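Local coordinates for pentalenene synthase (Streptomyces chartreusis NRRL 3882, PDB 6Q4S), which probably converts (2E,6E)-farnesyl diphosphate into the bicyclic sesquiterpenol 7-epi-alpha-eudesmol through a magnesium-dependent 1,10-cyclization, at residues E17-E20 and Y21-R25; A98-L101 and I102-P105; F142-S145 and W146-L150. One frame throughout, in Å; residues are numbered along the deposited sequence.

Contact 1 (E17-E20 and Y21-R25); sequences EHLE and YARAR
E20 and R23, three residues apart on the first turns of helix 19-32, are joined by a two-pronged salt bridge. NE of R23 reaches OE1 of E20 at 2.9 Å, and NH2 of R23 reaches OE2 of E20, also at 2.9 Å. The guanidinium thus presents its NE side to the carboxylate, one nitrogen to each oxygen. Both oxygens are met on their syn side and lie close to the guanidinium plane, but the nitrogens stand 34° out of the carboxylate plane, and the carboxylate and guanidinium planes differ by 25°. The glutamate chain bends at chi2 (-53°), which curls its carboxylate over toward the arginine, and the arginine bends at chi3. NH1 of R23 makes a further salt bridge with OD1 of D49, so the guanidinium links two acids.

Beneath these charges runs the backbone of a starting helix. H18 occupies the N-cap position, and its carbonyl oxygen accepts from N of A22 at 2.9 Å; L19 O and E20 O receive N of R23 and N of A24 in the same i to i+4 pattern. Water 1 donates to E17 O and accepts from Y21 N, tying the loop to the first turn. L19 lies alongside R23, its CD1 over one face of the guanidinium, 3.7 Å from NH2. The leucine also rests on P51 and A55 of helix 50-57, while A22 turns to M66 and V67 of helix 63-79.

The consequence is an arginine probably held in rotation by E20 at its edge, a second acid, D49, on NH1, and an apolar branch over one face. The acidic E20 near the amino end of its helix probably also suits the helix dipole, whose positive end lies there.

Contact 2 (A98-L101 and I102-P105); sequences AREL and IVTP
I102 lays CG1 against the carbonyl oxygen of A98 one turn back, with 3.3 Å between I102 CG1 and A98 O, and its CD1 runs on toward CA of R99. V103 does much the same with the next carbonyl: its CG1 lies 3.4 Å from R99 O, and CG2 stands near both R99 O and E100 O. Both branched residues thus cover the backbone of the preceding turn, near the C-terminal end of helix 90-103, with a 3-10 segment at 104-105.

N of I102 donates to A98 O at 2.9 Å and N of V103 to R99 O, in the i to i+4 pattern. From backbone nitrogens E100 O receives weak bonds, from T104 and from V103, whose N-H is shared with R99 O. OG1 of T104 sits 3.1 Å from E100 O, brought back over the preceding turn by a chi1 of -74° that sets it beside its own backbone N. P105 carries no amide hydrogen, and its CD instead packs 3.2 Å from L101 O. That oxygen is met by the indole nitrogens of W123 and W146.

The side chain of E100 crosses those of V103 and T104 at about a right angle, with OE1 4.0 Å from V103 CG2. Its charge is answered by R107, through OE1, and by R99 of the second subunit, through OE2.

Chemically, P105 has no N-H to offer L101 O, which is consistent with that carbonyl being taken up by two indole N-H groups, while reciprocal salt bridges between buried E100 and partly exposed R99 join the two subunits.

Contact 3 (F142-S145 and W146-L150); sequences FAAS and WGRFL
Helix 136-161 is one of the long helices of the all-alpha terpene synthase fold, and residues 142-150 form about two and a half of its turns. Its backbone is regular here: F142 O accepts from W146 N at 2.9 Å, and the next three carbonyls receive G147, R148 and F149 in the same way.

F142 and W146, one turn apart, lie side by side and point the same way. Each swings its ring out anti to the backbone N (chi1 179° and 176°), and the planes differ by 23°. The rings are nevertheless slid so far apart, with 5.5 Å between the centroids of the F142 ring and the five-membered ring of W146, that they barely overlap. Between the side chains, CE1 of F142 comes nearest, 3.7 Å from CB of W146. The indole NE1 bonds to L101 O, and CD1 of L150 lies over one indole face, offset toward the rim.

R148 runs extended and folds its guanidinium over A144, whose CB meets one face 3.6 Å from NH1. Water 2, in the guanidinium plane, accepts from R148 NH1 and donates to OG of S145, both at 3.0 Å. That hydroxyl is also bonded to D188, and NH2 of R148 reaches T140 of the second subunit.

F149 meets H185 and lies about 7 Å, side chain to side chain, from R177, which probably binds substrate, consistent with this side flanking the active site. The aromatic side faces W123 and W127 of helix 118-131 and H185 of helix 183-194, while L150 packs on helix 90-103 and R148 meets the neighbouring subunit.

In the fold
The three contacts follow one rule, that side chains about one turn apart on a helix meet, in quite different surroundings. Contact 1 lies at the surface, its centre about 20 Å from that of the chain, and relies on charge; its centre is 27 to 28 Å from those of the others. Contacts 2 and 3 are buried, with centres about 9 Å apart, and bring helix 90-103 against helix 136-161 through leucine and isoleucine packing and an indole-to-carbonyl bond. Both also touch the second subunit. Contact 2 carries salt bridges to it, whereas contact 3 meets it through R148 and A144 and otherwise turns aromatic rings into the protein interior.

Contact 1 (E17-E20 and Y21-R25)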
ATOM      1  N   GLU A  17      14.420  -4.716  28.293  1.00 42.09           N
ATOM      2  CA  GLU A  17      15.082  -3.985  29.414  1.00 46.41           C
ATOM      3  C   GLU A  17      14.951  -2.466  29.343  1.00 43.06           C
ATOM      4  O   GLU A  17      15.189  -1.731  30.348  1.00 38.73           O
ATOM      5  CB  GLU A  17      16.559  -4.401  29.480  1.00 49.93           C
ATOM      6  CG  GLU A  17      17.424  -3.843  28.358  1.00 65.61           C
ATOM      7  CD  GLU A  17      18.826  -4.429  28.339  1.00 75.55           C
ATOM      8  OE1 GLU A  17      19.396  -4.661  29.443  1.00 98.56           O
ATOM      9  OE2 GLU A  17      19.367  -4.646  27.231  1.00 70.48           O
ATOM     10  N   HIS A  18      14.484  -1.935  28.197  1.00 36.61           N
ATOM     11  CA  HIS A  18      14.403  -0.473  28.045  1.00 34.06           C
ATOM     12  C   HIS A  18      13.120   0.175  28.422  1.00 35.17           C
ATOM     13  O   HIS A  18      12.890   1.382  28.171  1.00 35.41           O
ATOM     14  CB  HIS A  18      14.740  -0.145  26.586  1.00 41.80           C
ATOM     15  CG  HIS A  18      16.000  -0.781  26.145  1.00 44.13           C
ATOM     16  ND1 HIS A  18      17.167  -0.650  26.872  1.00 51.16           N
ATOM     17  CD2 HIS A  18      16.296  -1.539  25.066  1.00 49.66           C
ATOM     18  CE1 HIS A  18      18.129  -1.304  26.244  1.00 57.99           C
ATOM     19  NE2 HIS A  18      17.624  -1.870  25.157  1.00 52.48           N
ATOM     20  N   LEU A  19      12.259  -0.564  29.099  1.00 35.72           N
ATOM     21  CA  LEU A  19      10.947  -0.007  29.408  1.00 34.84           C
ATOM     22  C   LEU A  19      10.997   1.323  30.091  1.00 37.66           C
ATOM     23  O   LEU A  19      10.357   2.300  29.639  1.00 33.35           O
ATOM     24  CB  LEU A  19      10.138  -1.038  30.225  1.00 36.34           C
ATOM     25  CG  LEU A  19       8.833  -0.568  30.824  1.00 41.97           C
ATOM     26  CD1 LEU A  19       7.860  -0.062  29.750  1.00 38.09           C
ATOM     27  CD2 LEU A  19       8.267  -1.749  31.635  1.00 42.11           C
ATOM     28  N   GLU A  20      11.722   1.430  31.219  1.00 36.76           N
ATOM     29  CA  GLU A  20      11.706   2.720  31.953  1.00 38.11           C
ATOM     30  C   GLU A  20      12.460   3.834  31.222  1.00 33.68           C
ATOM     31  O   GLU A  20      12.003   4.981  31.193  1.00 36.19           O
ATOM     32  CB  GLU A  20      12.159   2.585  33.455  1.00 41.99           C
ATOM     33  CG  GLU A  20      11.248   1.707  34.328  1.00 48.31           C
ATOM     34  CD  GLU A  20       9.733   2.096  34.314  1.00 55.83           C
ATOM     35  OE1 GLU A  20       9.372   3.291  34.161  1.00 61.43           O
ATOM     36  OE2 GLU A  20       8.850   1.203  34.459  1.00 56.14           O
ATOM     37  N   TYR A  21      13.580   3.495  30.596  1.00 35.61           N
ATOM     38  CA  TYR A  21      14.362   4.509  29.834  1.00 36.53           C
ATOM     39  C   TYR A  21      13.446   5.158  28.730  1.00 34.03           C
ATOM     40  O   TYR A  21      13.306   6.387  28.624  1.00 33.46           O
ATOM     41  CB  TYR A  21      15.574   3.797  29.172  1.00 40.62           C
ATOM     42  CG  TYR A  21      16.267   4.646  28.152  1.00 45.76           C
ATOM     43  CD1 TYR A  21      17.207   5.601  28.538  1.00 47.40           C
ATOM     44  CD2 TYR A  21      15.929   4.553  26.795  1.00 46.69           C
ATOM     45  CE1 TYR A  21      17.846   6.390  27.586  1.00 45.20           C
ATOM     46  CE2 TYR A  21      16.540   5.365  25.847  1.00 51.95           C
ATOM     47  CZ  TYR A  21      17.492   6.294  26.261  1.00 47.16           C
ATOM     48  OH  TYR A  21      18.095   7.079  25.314  1.00 49.81           O
ATOM     49  N   ALA A  22      12.808   4.294  27.963  1.00 32.49           N
ATOM     50  CA  ALA A  22      11.967   4.737  26.804  1.00 30.56           C
ATOM     51  C   ALA A  22      10.644   5.327  27.178  1.00 32.84           C
ATOM     52  O   ALA A  22      10.212   6.360  26.595  1.00 33.83           O
ATOM     53  CB  ALA A  22      11.823   3.603  25.845  1.00 32.42           C
ATOM     54  N   ARG A  23       9.989   4.769  28.201  1.00 35.49           N
ATOM     55  CA  ARG A  23       8.763   5.370  28.766  1.00 32.67           C
ATOM     56  C   ARG A  23       8.965   6.828  29.066  1.00 37.68           C
ATOM     57  O   ARG A  23       8.141   7.662  28.748  1.00 33.55           O
ATOM     58  CB  ARG A  23       8.297   4.645  30.073  1.00 37.92           C
ATOM     59  CG  ARG A  23       6.924   5.020  30.575  1.00 39.81           C
ATOM     60  CD  ARG A  23       6.744   4.904  32.089  1.00 48.22           C
ATOM     61  NE  ARG A  23       6.992   3.551  32.535  1.00 46.27           N
ATOM     62  CZ  ARG A  23       6.101   2.566  32.431  1.00 50.85           C
ATOM     63  NH1 ARG A  23       4.928   2.769  31.844  1.00 57.53           N
ATOM     64  NH2 ARG A  23       6.398   1.362  32.869  1.00 49.14           N
ATOM     65  N   ALA A  24      10.054   7.149  29.750  1.00 36.71           N
ATOM     66  CA  ALA A  24      10.292   8.517  30.140  1.00 32.87           C
ATOM     67  C   ALA A  24      10.410   9.464  28.934  1.00 29.42           C
ATOM     68  O   ALA A  24       9.810  10.505  28.920  1.00 34.37           O
ATOM     69  CB  ALA A  24      11.569   8.604  31.026  1.00 35.03           C
ATOM     70  N   ARG A  25      11.163   9.085  27.937  1.00 31.62           N
ATOM     71  CA  ARG A  25      11.243   9.905  26.706  1.00 36.65           C
ATOM     72  C   ARG A  25       9.900   9.992  25.956  1.00 33.73           C
ATOM     73  O   ARG A  25       9.531  11.041  25.375  1.00 33.35           O
ATOM     74  CB  ARG A  25      12.310   9.318  25.801  1.00 38.78           C
ATOM     75  CG  ARG A  25      13.707   9.479  26.380  1.00 49.16           C
ATOM     76  CD  ARG A  25      14.751   8.905  25.462  1.00 63.88           C
ATOM     77  NE  ARG A  25      15.965   9.718  25.439  1.00 83.95           N
ATOM     78  CZ  ARG A  25      16.877   9.782  26.422  1.00 94.27           C
ATOM     79  NH1 ARG A  25      16.736   9.076  27.552  1.00 95.58           N
ATOM     80  NH2 ARG A  25      17.949  10.572  26.275  1.00 85.77           N
TER
HETATM   81  O   HOH W   1      15.243   1.332  30.985  1.00 40.52           O

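Contact 2 (A98-L101 and I102-P105)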
ATOM      1  N   ALA A  98      -7.408   9.676   8.807  1.00 28.95           N
ATOM      2  CA  ALA A  98      -6.933   8.325   8.580  1.00 31.90           C
ATOM      3  C   ALA A  98      -6.281   8.185   7.234  1.00 30.59           C
ATOM      4  O   ALA A  98      -5.239   7.519   7.107  1.00 28.71           O
ATOM      5  CB  ALA A  98      -8.026   7.286   8.679  1.00 32.85           C
ATOM      6  N   ARG A  99      -6.892   8.781   6.220  1.00 31.76           N
ATOM      7  CA  ARG A  99      -6.321   8.728   4.850  1.00 31.32           C
ATOM      8  C   ARG A  99      -5.007   9.445   4.720  1.00 30.77           C
ATOM      9  O   ARG A  99      -4.189   9.035   3.915  1.00 28.59           O
ATOM     10  CB  ARG A  99      -7.333   9.265   3.828  1.00 34.44           C
ATOM     11  CG  ARG A  99      -8.478   8.277   3.727  1.00 32.68           C
ATOM     12  CD  ARG A  99      -9.603   8.636   2.781  1.00 34.77           C
ATOM     13  NE  ARG A  99     -10.613   7.563   2.773  1.00 32.98           N
ATOM     14  CZ  ARG A  99     -11.549   7.421   1.821  1.00 35.14           C
ATOM     15  NH1 ARG A  99     -11.619   8.290   0.813  1.00 35.66           N
ATOM     16  NH2 ARG A  99     -12.391   6.419   1.881  1.00 35.60           N
ATOM     17  N   GLU A 100      -4.778  10.516   5.495  1.00 27.95           N
ATOM     18  CA  GLU A 100      -3.457  11.172   5.550  1.00 26.90           C
ATOM     19  C   GLU A 100      -2.472  10.221   6.182  1.00 23.80           C
ATOM     20  O   GLU A 100      -1.372  10.021   5.668  1.00 30.02           O
ATOM     21  CB  GLU A 100      -3.510  12.530   6.331  1.00 30.85           C
ATOM     22  CG  GLU A 100      -2.193  13.270   6.340  1.00 28.96           C
ATOM     23  CD  GLU A 100      -1.815  13.804   4.976  1.00 31.14           C
ATOM     24  OE1 GLU A 100      -0.675  13.617   4.502  1.00 34.19           O
ATOM     25  OE2 GLU A 100      -2.682  14.458   4.349  1.00 30.07           O
ATOM     26  N   LEU A 101      -2.872   9.508   7.212  1.00 28.86           N
ATOM     27  CA  LEU A 101      -1.999   8.485   7.802  1.00 29.52           C
ATOM     28  C   LEU A 101      -1.701   7.330   6.832  1.00 30.22           C
ATOM     29  O   LEU A 101      -0.590   6.761   6.797  1.00 28.72           O
ATOM     30  CB  LEU A 101      -2.607   7.995   9.096  1.00 31.80           C
ATOM     31  CG  LEU A 101      -2.977   9.012  10.203  1.00 32.46           C
ATOM     32  CD1 LEU A 101      -3.625   8.247  11.366  1.00 31.01           C
ATOM     33  CD2 LEU A 101      -1.732   9.726  10.633  1.00 30.38           C
ATOM     34  N   ILE A 102      -2.658   7.024   5.969  1.00 27.09           N
ATOM     35  CA  ILE A 102      -2.464   5.984   4.989  1.00 26.85           C
ATOM     36  C   ILE A 102      -1.440   6.432   3.927  1.00 27.11           C
ATOM     37  O   ILE A 102      -0.598   5.641   3.505  1.00 27.51           O
ATOM     38  CB  ILE A 102      -3.806   5.562   4.295  1.00 26.00           C
ATOM     39  CG1 ILE A 102      -4.661   4.834   5.317  1.00 28.29           C
ATOM     40  CG2 ILE A 102      -3.551   4.644   3.085  1.00 26.38           C
ATOM     41  CD1 ILE A 102      -6.103   4.582   4.897  1.00 30.95           C
ATOM     42  N   VAL A 103      -1.488   7.669   3.471  1.00 27.17           N
ATOM     43  CA  VAL A 103      -0.588   8.032   2.361  1.00 27.71           C
ATOM     44  C   VAL A 103       0.814   8.373   2.818  1.00 28.51           C
ATOM     45  O   VAL A 103       1.700   8.407   2.028  1.00 27.36           O
ATOM     46  CB  VAL A 103      -1.157   9.153   1.501  1.00 29.22           C
ATOM     47  CG1 VAL A 103      -2.499   8.758   0.927  1.00 29.01           C
ATOM     48  CG2 VAL A 103      -1.352  10.437   2.234  1.00 30.43           C
ATOM     49  N   THR A 104       1.036   8.588   4.115  1.00 28.98           N
ATOM     50  CA  THR A 104       2.358   9.035   4.616  1.00 29.32           C
ATOM     51  C   THR A 104       3.412   8.006   4.268  1.00 26.20           C
ATOM     52  O   THR A 104       4.484   8.369   3.779  1.00 27.98           O
ATOM     53  CB  THR A 104       2.258   9.399   6.119  1.00 32.83           C
ATOM     54  OG1 THR A 104       1.566  10.644   6.237  1.00 31.42           O
ATOM     55  CG2 THR A 104       3.589   9.488   6.804  1.00 34.78           C
ATOM     56  N   PRO A 105       3.113   6.698   4.417  1.00 28.37           N
ATOM     57  CA  PRO A 105       4.132   5.751   3.968  1.00 27.11           C
ATOM     58  C   PRO A 105       4.190   5.567   2.483  1.00 28.44           C
ATOM     59  O   PRO A 105       5.055   4.855   2.018  1.00 29.87           O
ATOM     60  CB  PRO A 105       3.715   4.433   4.600  1.00 27.90           C
ATOM     61  CG  PRO A 105       2.813   4.823   5.737  1.00 28.56           C
ATOM     62  CD  PRO A 105       2.110   6.051   5.266  1.00 28.28           C
TER

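Contact 3 (F142-S145 and W146-L150)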
ATOM      1  N   PHE A 142       4.517  -3.154   4.764  1.00 27.24           N
ATOM      2  CA  PHE A 142       4.056  -2.371   5.914  1.00 29.09           C
ATOM      3  C   PHE A 142       2.937  -1.414   5.491  1.00 26.32           C
ATOM      4  O   PHE A 142       1.873  -1.292   6.142  1.00 26.87           O
ATOM      5  CB  PHE A 142       5.163  -1.590   6.614  1.00 27.09           C
ATOM      6  CG  PHE A 142       4.646  -0.773   7.789  1.00 27.01           C
ATOM      7  CD1 PHE A 142       4.102   0.486   7.609  1.00 27.85           C
ATOM      8  CD2 PHE A 142       4.654  -1.293   9.040  1.00 27.04           C
ATOM      9  CE1 PHE A 142       3.531   1.191   8.669  1.00 29.23           C
ATOM     10  CE2 PHE A 142       4.144  -0.597  10.124  1.00 28.56           C
ATOM     11  CZ  PHE A 142       3.573   0.658   9.945  1.00 29.47           C
ATOM     12  N   ALA A 143       3.172  -0.735   4.394  1.00 29.47           N
ATOM     13  CA  ALA A 143       2.273   0.296   3.959  1.00 28.10           C
ATOM     14  C   ALA A 143       0.885  -0.290   3.639  1.00 25.34           C
ATOM     15  O   ALA A 143      -0.156   0.287   3.953  1.00 27.08           O
ATOM     16  CB  ALA A 143       2.828   1.015   2.746  1.00 26.23           C
ATOM     17  N   ALA A 144       0.864  -1.434   3.010  1.00 26.97           N
ATOM     18  CA  ALA A 144      -0.458  -2.005   2.714  1.00 29.07           C
ATOM     19  C   ALA A 144      -1.086  -2.553   3.999  1.00 28.72           C
ATOM     20  O   ALA A 144      -2.241  -2.376   4.195  1.00 29.66           O
ATOM     21  CB  ALA A 144      -0.320  -3.093   1.667  1.00 26.69           C
ATOM     22  N   SER A 145      -0.331  -3.226   4.869  1.00 27.28           N
ATOM     23  CA  SER A 145      -0.883  -3.731   6.128  1.00 27.91           C
ATOM     24  C   SER A 145      -1.536  -2.599   6.979  1.00 26.24           C
ATOM     25  O   SER A 145      -2.687  -2.687   7.423  1.00 29.59           O
ATOM     26  CB  SER A 145       0.201  -4.447   6.965  1.00 25.88           C
ATOM     27  OG  SER A 145       0.686  -5.637   6.392  1.00 30.32           O
ATOM     28  N   TRP A 146      -0.792  -1.522   7.165  1.00 25.66           N
ATOM     29  CA  TRP A 146      -1.213  -0.330   7.903  1.00 27.30           C
ATOM     30  C   TRP A 146      -2.446   0.315   7.251  1.00 28.37           C
ATOM     31  O   TRP A 146      -3.395   0.696   7.926  1.00 26.24           O
ATOM     32  CB  TRP A 146      -0.064   0.664   7.862  1.00 26.06           C
ATOM     33  CG  TRP A 146      -0.262   2.031   8.487  1.00 27.01           C
ATOM     34  CD1 TRP A 146      -0.248   3.224   7.811  1.00 28.83           C
ATOM     35  CD2 TRP A 146      -0.356   2.381   9.869  1.00 26.38           C
ATOM     36  NE1 TRP A 146      -0.389   4.248   8.665  1.00 28.35           N
ATOM     37  CE2 TRP A 146      -0.463   3.786   9.931  1.00 27.26           C
ATOM     38  CE3 TRP A 146      -0.424   1.650  11.067  1.00 29.79           C
ATOM     39  CZ2 TRP A 146      -0.595   4.491  11.129  1.00 27.57           C
ATOM     40  CZ3 TRP A 146      -0.516   2.362  12.271  1.00 29.33           C
ATOM     41  CH2 TRP A 146      -0.642   3.764  12.276  1.00 29.86           C
ATOM     42  N   GLY A 147      -2.375   0.445   5.934  1.00 26.59           N
ATOM     43  CA  GLY A 147      -3.512   0.947   5.157  1.00 27.24           C
ATOM     44  C   GLY A 147      -4.782   0.134   5.290  1.00 27.90           C
ATOM     45  O   GLY A 147      -5.867   0.707   5.503  1.00 25.67           O
ATOM     46  N   ARG A 148      -4.665  -1.182   5.191  1.00 26.32           N
ATOM     47  CA  ARG A 148      -5.858  -2.062   5.354  1.00 29.64           C
ATOM     48  C   ARG A 148      -6.470  -1.877   6.763  1.00 31.62           C
ATOM     49  O   ARG A 148      -7.679  -1.740   6.910  1.00 29.13           O
ATOM     50  CB  ARG A 148      -5.501  -3.533   5.132  1.00 29.23           C
ATOM     51  CG  ARG A 148      -5.124  -3.893   3.705  1.00 28.71           C
ATOM     52  CD  ARG A 148      -4.882  -5.374   3.529  1.00 30.11           C
ATOM     53  NE  ARG A 148      -4.368  -5.577   2.125  1.00 29.47           N
ATOM     54  CZ  ARG A 148      -3.124  -5.801   1.793  1.00 27.27           C
ATOM     55  NH1 ARG A 148      -2.211  -6.007   2.757  1.00 31.07           N
ATOM     56  NH2 ARG A 148      -2.791  -5.840   0.499  1.00 29.85           N
ATOM     57  N   PHE A 149      -5.605  -1.760   7.775  1.00 29.73           N
ATOM     58  CA  PHE A 149      -5.996  -1.502   9.128  1.00 27.04           C
ATOM     59  C   PHE A 149      -6.782  -0.209   9.248  1.00 28.43           C
ATOM     60  O   PHE A 149      -7.851  -0.138   9.902  1.00 30.58           O
ATOM     61  CB  PHE A 149      -4.761  -1.503  10.090  1.00 28.33           C
ATOM     62  CG  PHE A 149      -5.006  -0.789  11.360  1.00 27.07           C
ATOM     63  CD1 PHE A 149      -5.919  -1.297  12.270  1.00 31.01           C
ATOM     64  CD2 PHE A 149      -4.389   0.431  11.638  1.00 30.77           C
ATOM     65  CE1 PHE A 149      -6.133  -0.661  13.487  1.00 33.21           C
ATOM     66  CE2 PHE A 149      -4.643   1.107  12.819  1.00 33.63           C
ATOM     67  CZ  PHE A 149      -5.539   0.528  13.758  1.00 35.04           C
ATOM     68  N   LEU A 150      -6.252   0.848   8.671  1.00 27.25           N
ATOM     69  CA  LEU A 150      -6.879   2.108   8.857  1.00 27.50           C
ATOM     70  C   LEU A 150      -8.225   2.248   8.103  1.00 28.34           C
ATOM     71  O   LEU A 150      -9.127   2.922   8.608  1.00 28.50           O
ATOM     72  CB  LEU A 150      -5.962   3.234   8.492  1.00 26.95           C
ATOM     73  CG  LEU A 150      -4.864   3.571   9.555  1.00 30.72           C
ATOM     74  CD1 LEU A 150      -3.868   4.511   8.930  1.00 31.15           C
ATOM     75  CD2 LEU A 150      -5.454   4.230  10.811  1.00 34.25           C
TER
HETATM   76  O   HOH W   2       0.645  -6.478   3.537  1.00 30.10           O